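Local coordinates for ribosomal protein s2-related protein (Deinococcus radiodurans, PDB 2JH3) that binds a [4Fe-4S] cluster and probably acts as a chelatase, perhaps inserting iron into sirohydrochlorin, at residues V69-L74 with T82-E87; V7-G12 with P53-V58; Q25-L30 with V44-W49. All blocks are in the same frame, centred on the assembly; numbering follows the deposited sequence.

Contact 1: V69-L74 with T82-E87; sequences VVPVFL and TVLPRE
In the first CbiX-like, chelatase-type domain, Pro71 of strand 66-71 and Phe73 of the loop that follows it meet Leu84 of helix 78-88, the helix that comes next in the chain and packs on one side of the mixed sheet. A single methyl of Leu84 meets both partners. Leu84 reaches out from the helix with CG anti to its carbonyl carbon (chi1 -49°), and the CD1 methyl does all the touching. It lies 3.7 Å from CE2 of Phe73 and 4.1 Å from CB of Pro71, so that it sits where the proline ring and the phenyl ring converge. Leucine and phenylalanine arrive from opposite directions. The methyl is displaced from the middle of the ring, with CD1 of Leu84 4.1 Å from the Phe73 centroid and 30° off the ring normal, an off-centre CH-pi contact whose approach is oblique.

The CB atoms of Pro71 and Phe73 point to the helix, and that of Val72 points away. Val72 is also the centre of an inverse gamma turn, with a weak bond from Phe73 N to Pro71 O. Tyr112 of strand 108-112 touches both Pro71 and Leu84, and Val79 of the same helix touches both Phe73 and Leu84, so both add to the apolar cluster around Leu84. Farther along the helix, Arg86 and Glu87 form a salt bridge whose hydrogen bond is weak; Arg398 is a second partner of the carboxylate. In that bridge, NH2 of Arg86 stands 3.4 Å from OE2 of Glu87, which lies in the guanidinium plane at its edge.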
# COMPACT_ATOMS: atom_id res chain seq x y z
N VAL A 69 -18.83 26.46 -14.31
CA VAL A 69 -18.67 25.03 -14.07
C VAL A 69 -19.58 24.29 -15.06
O VAL A 69 -20.80 24.41 -14.97
CB VAL A 69 -19.05 24.67 -12.65
CG1 VAL A 69 -18.92 23.21 -12.36
CG2 VAL A 69 -18.17 25.47 -11.65
N VAL A 70 -18.95 23.53 -15.95
CA VAL A 70 -19.71 22.67 -16.91
C VAL A 70 -19.57 21.17 -16.59
O VAL A 70 -18.45 20.62 -16.66
CB VAL A 70 -19.23 22.89 -18.35
CG1 VAL A 70 -20.05 21.99 -19.41
CG2 VAL A 70 -19.33 24.37 -18.75
N PRO A 71 -20.69 20.48 -16.36
CA PRO A 71 -20.67 19.03 -16.27
C PRO A 71 -20.48 18.27 -17.59
O PRO A 71 -21.38 18.29 -18.45
CB PRO A 71 -22.07 18.69 -15.67
CG PRO A 71 -22.55 19.95 -15.09
CD PRO A 71 -22.04 20.98 -16.05
N VAL A 72 -19.36 17.56 -17.71
CA VAL A 72 -19.09 16.68 -18.86
C VAL A 72 -19.78 15.32 -18.59
O VAL A 72 -19.13 14.32 -18.28
CB VAL A 72 -17.54 16.56 -19.12
CG1 VAL A 72 -17.24 15.75 -20.44
CG2 VAL A 72 -16.95 17.90 -19.29
N PHE A 73 -21.11 15.37 -18.62
CA PHE A 73 -21.98 14.23 -18.41
C PHE A 73 -22.98 14.25 -19.56
O PHE A 73 -23.46 15.32 -19.99
CB PHE A 73 -22.78 14.29 -17.10
CG PHE A 73 -21.94 14.02 -15.87
CD1 PHE A 73 -22.14 12.87 -15.13
CD2 PHE A 73 -20.94 14.90 -15.48
CE1 PHE A 73 -21.37 12.61 -14.00
CE2 PHE A 73 -20.19 14.66 -14.35
CZ PHE A 73 -20.40 13.50 -13.62
N LEU A 74 -23.27 13.05 -20.06
CA LEU A 74 -24.17 12.91 -21.20
C LEU A 74 -25.52 12.47 -20.70
O LEU A 74 -26.16 11.61 -21.28
CB LEU A 74 -23.58 11.95 -22.23
CG LEU A 74 -22.31 12.52 -22.85
CD1 LEU A 74 -21.73 11.64 -23.91
CD2 LEU A 74 -22.57 13.84 -23.49
N THR A 82 -28.83 17.00 -8.63
CA THR A 82 -28.75 16.86 -7.17
C THR A 82 -27.35 16.58 -6.60
O THR A 82 -26.88 17.35 -5.74
CB THR A 82 -29.84 15.89 -6.73
OG1 THR A 82 -31.10 16.48 -7.14
CG2 THR A 82 -29.81 15.61 -5.22
N VAL A 83 -26.66 15.58 -7.10
CA VAL A 83 -25.39 15.15 -6.52
C VAL A 83 -24.31 16.18 -6.73
O VAL A 83 -23.67 16.51 -5.81
CB VAL A 83 -24.94 13.79 -7.10
CG1 VAL A 83 -23.52 13.33 -6.61
CG2 VAL A 83 -26.00 12.68 -6.80
N LEU A 84 -24.05 16.63 -7.96
CA LEU A 84 -22.92 17.55 -8.20
C LEU A 84 -23.11 18.86 -7.47
O LEU A 84 -22.16 19.32 -6.78
CB LEU A 84 -22.61 17.75 -9.71
CG LEU A 84 -22.47 16.47 -10.59
CD1 LEU A 84 -22.08 16.75 -12.03
CD2 LEU A 84 -21.61 15.36 -10.02
N PRO A 85 -24.31 19.47 -7.54
CA PRO A 85 -24.60 20.69 -6.80
C PRO A 85 -24.44 20.55 -5.28
O PRO A 85 -23.84 21.40 -4.66
CB PRO A 85 -26.04 21.02 -7.20
CG PRO A 85 -26.22 20.39 -8.45
CD PRO A 85 -25.47 19.10 -8.38
N ARG A 86 -24.87 19.44 -4.72
CA ARG A 86 -24.69 19.14 -3.29
C ARG A 86 -23.22 19.03 -2.87
O ARG A 86 -22.85 19.50 -1.84
CB ARG A 86 -25.34 17.80 -3.04
CG ARG A 86 -25.58 17.36 -1.71
CD ARG A 86 -26.25 15.96 -1.89
NE ARG A 86 -25.20 15.00 -2.13
CZ ARG A 86 -25.30 13.74 -2.55
NH1 ARG A 86 -26.45 13.16 -2.90
NH2 ARG A 86 -24.12 13.06 -2.61
N GLU A 87 -22.39 18.36 -3.66
CA GLU A 87 -21.00 18.21 -3.32
C GLU A 87 -20.22 19.52 -3.55
O GLU A 87 -19.37 19.93 -2.73
CB GLU A 87 -20.42 17.08 -4.12
CG GLU A 87 -21.05 15.73 -3.79
CD GLU A 87 -20.71 15.29 -2.34
OE1 GLU A 87 -19.50 15.14 -2.02
OE2 GLU A 87 -21.62 15.09 -1.54

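Contact 2: V7-G12 with P53-V58; sequences VLIGHG and PGLRQV
Val7 and Val58 meet tip to tip, with CG1 of Val7 3.8 Å from CG2 of Val58, where the loop after strand 43-48 packs on strand 5-10, an inner strand of the chelatase-type sheet. In each valine the touching methyl is the one anti to the backbone N, which at Val58 (chi1 72°) leaves CG1 between the backbone N and the carbonyl carbon. Two residues along the strand, Ile9 and Leu55 cross obliquely: CD2 of Leu55 comes within 3.6 Å of CG2 of Ile9 and 3.9 Å of CD1 of Ile9, so one leucine methyl serves both isoleucine branches.

A second shell gives the loop its shape. The carbonyl O of Gly54 accepts from two amides, Gln57 N at 3.0 Å and Val58 N at 2.9 Å, closing a tight turn from which Leu55 and Val58 both reach strand 5-10. The turn is tied again where Gly54 N donates to OE1 of Gln57 over 2.8 Å, nearly straight at 163°, from a position tilted 30° out of the amide carbonyl plane. Farther out, Arg56 forms a salt bridge with Glu452.

Leu84 of helix 78-88 touches both Ile9 and Leu55, strand 66-71 flanks Val7 and Ile9 through Val69, and helix 18-35 takes Leu8, which faces away from the loop.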
# COMPACT_ATOMS: atom_id res chain seq x y z
N VAL A 7 -14.28 25.50 -15.22
CA VAL A 7 -14.10 24.23 -14.54
C VAL A 7 -14.95 23.18 -15.23
O VAL A 7 -16.15 23.34 -15.37
CB VAL A 7 -14.57 24.33 -13.12
CG1 VAL A 7 -14.60 22.97 -12.45
CG2 VAL A 7 -13.69 25.33 -12.35
N LEU A 8 -14.28 22.15 -15.75
CA LEU A 8 -14.96 20.94 -16.29
C LEU A 8 -15.07 19.81 -15.26
O LEU A 8 -14.06 19.42 -14.61
CB LEU A 8 -14.22 20.47 -17.54
CG LEU A 8 -14.01 21.48 -18.65
CD1 LEU A 8 -13.45 20.78 -19.84
CD2 LEU A 8 -15.26 22.22 -19.01
N ILE A 9 -16.28 19.25 -15.12
CA ILE A 9 -16.57 18.20 -14.12
C ILE A 9 -16.89 16.88 -14.78
O ILE A 9 -17.85 16.77 -15.58
CB ILE A 9 -17.81 18.49 -13.25
CG1 ILE A 9 -17.68 19.84 -12.56
CG2 ILE A 9 -18.03 17.38 -12.24
CD1 ILE A 9 -16.45 19.92 -11.74
N GLY A 10 -16.14 15.84 -14.41
CA GLY A 10 -16.38 14.49 -14.91
C GLY A 10 -16.80 13.57 -13.79
O GLY A 10 -16.77 13.92 -12.60
N HIS A 11 -17.15 12.38 -14.17
CA HIS A 11 -17.52 11.34 -13.19
C HIS A 11 -16.27 10.84 -12.34
O HIS A 11 -16.26 10.88 -11.09
CB HIS A 11 -18.17 10.19 -13.96
CG HIS A 11 -18.74 9.14 -13.07
ND1 HIS A 11 -20.06 9.13 -12.69
CD2 HIS A 11 -18.15 8.11 -12.41
CE1 HIS A 11 -20.26 8.14 -11.83
NE2 HIS A 11 -19.13 7.49 -11.67
N GLY A 12 -15.26 10.41 -13.05
CA GLY A 12 -14.07 9.77 -12.46
C GLY A 12 -14.31 8.34 -11.99
O GLY A 12 -15.43 7.80 -12.12
N PRO A 53 -8.83 15.78 -8.88
CA PRO A 53 -9.39 16.82 -8.01
C PRO A 53 -10.85 16.57 -7.80
O PRO A 53 -11.55 16.30 -8.80
CB PRO A 53 -9.25 18.12 -8.84
CG PRO A 53 -8.42 17.82 -10.01
CD PRO A 53 -8.36 16.32 -10.16
N GLY A 54 -11.29 16.62 -6.57
CA GLY A 54 -12.64 16.22 -6.22
C GLY A 54 -13.55 17.45 -6.23
O GLY A 54 -13.09 18.60 -6.26
N LEU A 55 -14.86 17.20 -6.20
CA LEU A 55 -15.86 18.28 -6.16
C LEU A 55 -15.74 19.20 -4.94
O LEU A 55 -16.06 20.40 -5.01
CB LEU A 55 -17.28 17.70 -6.20
CG LEU A 55 -17.60 16.86 -7.47
CD1 LEU A 55 -19.00 16.26 -7.32
CD2 LEU A 55 -17.45 17.67 -8.71
N ARG A 56 -15.30 18.63 -3.83
CA ARG A 56 -15.05 19.40 -2.60
C ARG A 56 -13.79 20.24 -2.65
O ARG A 56 -13.58 21.07 -1.76
CB ARG A 56 -14.96 18.45 -1.38
CG ARG A 56 -16.20 17.49 -1.20
CD ARG A 56 -17.49 18.27 -0.84
NE ARG A 56 -17.44 18.86 0.49
CZ ARG A 56 -18.39 19.59 1.06
NH1 ARG A 56 -19.45 19.96 0.38
NH2 ARG A 56 -18.26 19.97 2.32
N GLN A 57 -12.93 19.99 -3.62
CA GLN A 57 -11.62 20.61 -3.71
C GLN A 57 -11.59 21.64 -4.81
O GLN A 57 -10.92 22.66 -4.73
CB GLN A 57 -10.59 19.51 -4.04
CG GLN A 57 -10.55 18.36 -3.05
CD GLN A 57 -9.42 17.40 -3.43
OE1 GLN A 57 -9.25 17.09 -4.64
NE2 GLN A 57 -8.57 17.06 -2.47
N VAL A 58 -12.29 21.37 -5.91
CA VAL A 58 -12.05 22.11 -7.17
C VAL A 58 -12.22 23.64 -7.04
O VAL A 58 -11.40 24.37 -7.57
CB VAL A 58 -12.89 21.55 -8.35
CG1 VAL A 58 -14.36 21.89 -8.19
CG2 VAL A 58 -12.28 22.04 -9.65

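Contact 3: Q25-L30 with V44-W49; sequences QVAEAL and VLEGYW
Ala27 of helix 18-35 packs on Val44 and Glu46 of strand 43-48, within the beta-alpha-beta unit formed by strand 5-10, this helix and strand 43-48. It is a compact case of how a crossover helix settles on its sheet: the two short segments run almost antiparallel, at 170°, with their axes 8.3 Å apart. At Ala27, the small side chain permits close approach. CG1 of Val44, the branch anti to the backbone N (chi1 -176°), lies 4.0 Å from both CA and CB of Ala27. The Glu46 chain, extended beyond CG, passes alongside the same alanine, with OE2 of Glu46 3.7 Å from Ala27 CB.

One turn on, Leu30 meets the other branch of the valine more loosely, CB of Leu30 lying 4.3 Å from CG2 of Val44. Leu30 also touches Leu6 of strand 5-10 and several residues of helix 253-262, so it joins this layer to the neighbouring helix.

Although buried, the Glu46 carboxylate is gripped at both oxygens. OE2 forms a salt bridge with Arg31, which would be expected to favour the charged form. OE1 of Glu46 accepts from the Tyr48 hydroxyl OH at 3.0 Å; this oxygen lies in the plane of the Tyr48 ring, at its edge, while the hydroxyl meets OE1 from 43° above the carboxylate plane.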
# COMPACT_ATOMS: atom_id res chain seq x y z
N GLN A 25 -9.40 15.11 -21.96
CA GLN A 25 -9.19 15.37 -23.39
C GLN A 25 -9.75 16.77 -23.74
O GLN A 25 -9.07 17.53 -24.41
CB GLN A 25 -9.77 14.21 -24.25
CG GLN A 25 -8.87 12.99 -24.55
OE1 GLN A 25 -10.36 11.67 -25.87
NE2 GLN A 25 -9.44 10.51 -24.31
N VAL A 26 -10.99 17.08 -23.29
CA VAL A 26 -11.58 18.35 -23.61
C VAL A 26 -10.78 19.47 -22.95
O VAL A 26 -10.50 20.49 -23.60
CB VAL A 26 -13.07 18.45 -23.19
CG1 VAL A 26 -13.60 19.87 -23.50
CG2 VAL A 26 -13.91 17.48 -23.91
N ALA A 27 -10.46 19.30 -21.66
CA ALA A 27 -9.73 20.34 -20.90
C ALA A 27 -8.43 20.69 -21.56
O ALA A 27 -8.11 21.85 -21.79
CB ALA A 27 -9.49 19.87 -19.46
N GLU A 28 -7.68 19.67 -21.92
CA GLU A 28 -6.42 19.87 -22.59
C GLU A 28 -6.59 20.57 -23.96
O GLU A 28 -5.83 21.45 -24.29
CB GLU A 28 -5.61 18.56 -22.68
CG GLU A 28 -4.19 18.84 -23.32
CD GLU A 28 -3.27 17.64 -23.47
OE1 GLU A 28 -2.14 17.86 -23.97
OE2 GLU A 28 -3.66 16.52 -23.10
N ALA A 29 -7.62 20.21 -24.75
CA ALA A 29 -7.84 20.84 -26.05
C ALA A 29 -8.10 22.36 -25.93
O ALA A 29 -7.62 23.17 -26.72
CB ALA A 29 -9.02 20.18 -26.75
N LEU A 30 -8.89 22.72 -24.93
CA LEU A 30 -9.30 24.05 -24.67
C LEU A 30 -8.15 24.88 -24.08
O LEU A 30 -8.04 26.09 -24.38
CB LEU A 30 -10.51 24.03 -23.73
CG LEU A 30 -11.85 23.58 -24.28
CD1 LEU A 30 -12.97 23.69 -23.24
CD2 LEU A 30 -12.19 24.38 -25.47
N VAL A 44 -8.38 26.59 -17.41
CA VAL A 44 -9.32 25.46 -17.51
C VAL A 44 -8.88 24.42 -16.49
O VAL A 44 -7.72 23.95 -16.47
CB VAL A 44 -9.37 24.87 -18.93
CG1 VAL A 44 -10.39 23.78 -19.04
CG2 VAL A 44 -9.64 25.97 -19.97
N LEU A 45 -9.78 24.13 -15.58
CA LEU A 45 -9.52 23.20 -14.51
C LEU A 45 -10.47 21.99 -14.61
O LEU A 45 -11.50 22.03 -15.35
CB LEU A 45 -9.67 23.92 -13.17
CG LEU A 45 -8.63 25.07 -12.94
CD1 LEU A 45 -8.83 25.63 -11.56
CD2 LEU A 45 -7.16 24.70 -13.08
N GLU A 46 -10.14 20.95 -13.84
CA GLU A 46 -10.90 19.71 -13.82
C GLU A 46 -11.38 19.40 -12.43
O GLU A 46 -10.69 19.67 -11.43
CB GLU A 46 -10.04 18.55 -14.28
CG GLU A 46 -9.60 18.70 -15.67
CD GLU A 46 -8.34 17.88 -15.98
OE1 GLU A 46 -8.24 16.76 -15.45
OE2 GLU A 46 -7.51 18.31 -16.79
N GLY A 47 -12.56 18.81 -12.35
CA GLY A 47 -12.98 18.18 -11.11
C GLY A 47 -13.77 16.90 -11.37
O GLY A 47 -14.34 16.70 -12.46
N TYR A 48 -13.80 16.03 -10.36
CA TYR A 48 -14.45 14.72 -10.54
C TYR A 48 -15.28 14.36 -9.34
O TYR A 48 -14.99 14.75 -8.23
CB TYR A 48 -13.43 13.60 -10.83
CG TYR A 48 -12.65 13.85 -12.06
CD1 TYR A 48 -11.47 14.51 -11.99
CD2 TYR A 48 -13.13 13.45 -13.33
CE1 TYR A 48 -10.74 14.83 -13.15
CE2 TYR A 48 -12.44 13.79 -14.48
CZ TYR A 48 -11.22 14.46 -14.38
OH TYR A 48 -10.49 14.75 -15.53
N TRP A 49 -16.31 13.56 -9.56
CA TRP A 49 -17.09 13.04 -8.48
C TRP A 49 -16.27 11.98 -7.69
O TRP A 49 -16.22 12.04 -6.47
CB TRP A 49 -18.41 12.45 -9.04
CG TRP A 49 -19.37 11.95 -8.02
CD1 TRP A 49 -19.32 12.10 -6.68
CD2 TRP A 49 -20.48 11.10 -8.28
NE1 TRP A 49 -20.36 11.41 -6.07
CE2 TRP A 49 -21.09 10.81 -7.05
CE3 TRP A 49 -21.02 10.58 -9.44
CZ2 TRP A 49 -22.25 10.02 -6.95
CZ3 TRP A 49 -22.16 9.81 -9.34
CH2 TRP A 49 -22.75 9.53 -8.11

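All three contacts reach one sheet, in which strand 5-10 lies between strands 43-48 and 66-71. Contacts 1 and 2 have centres 9 Å apart and are stitched by probable hydrogen bonds, Val72 N to Ile9 O at 2.7 Å among them. Contact 3 is nested in the loop that contact 2 closes, and their centres are also about 9 Å apart; Tyr48 N probably makes a hydrogen bond to Pro53 O at 2.8 Å. Contacts 1 and 3, about 14 Å apart between centres, meet where Val83 packs on Trp49. Contact 2 does not reach the cluster: the Leu55 side chain is about 14 Å from the iron-sulfur cluster and about 11 Å from the side chain of the cluster ligand Cys454.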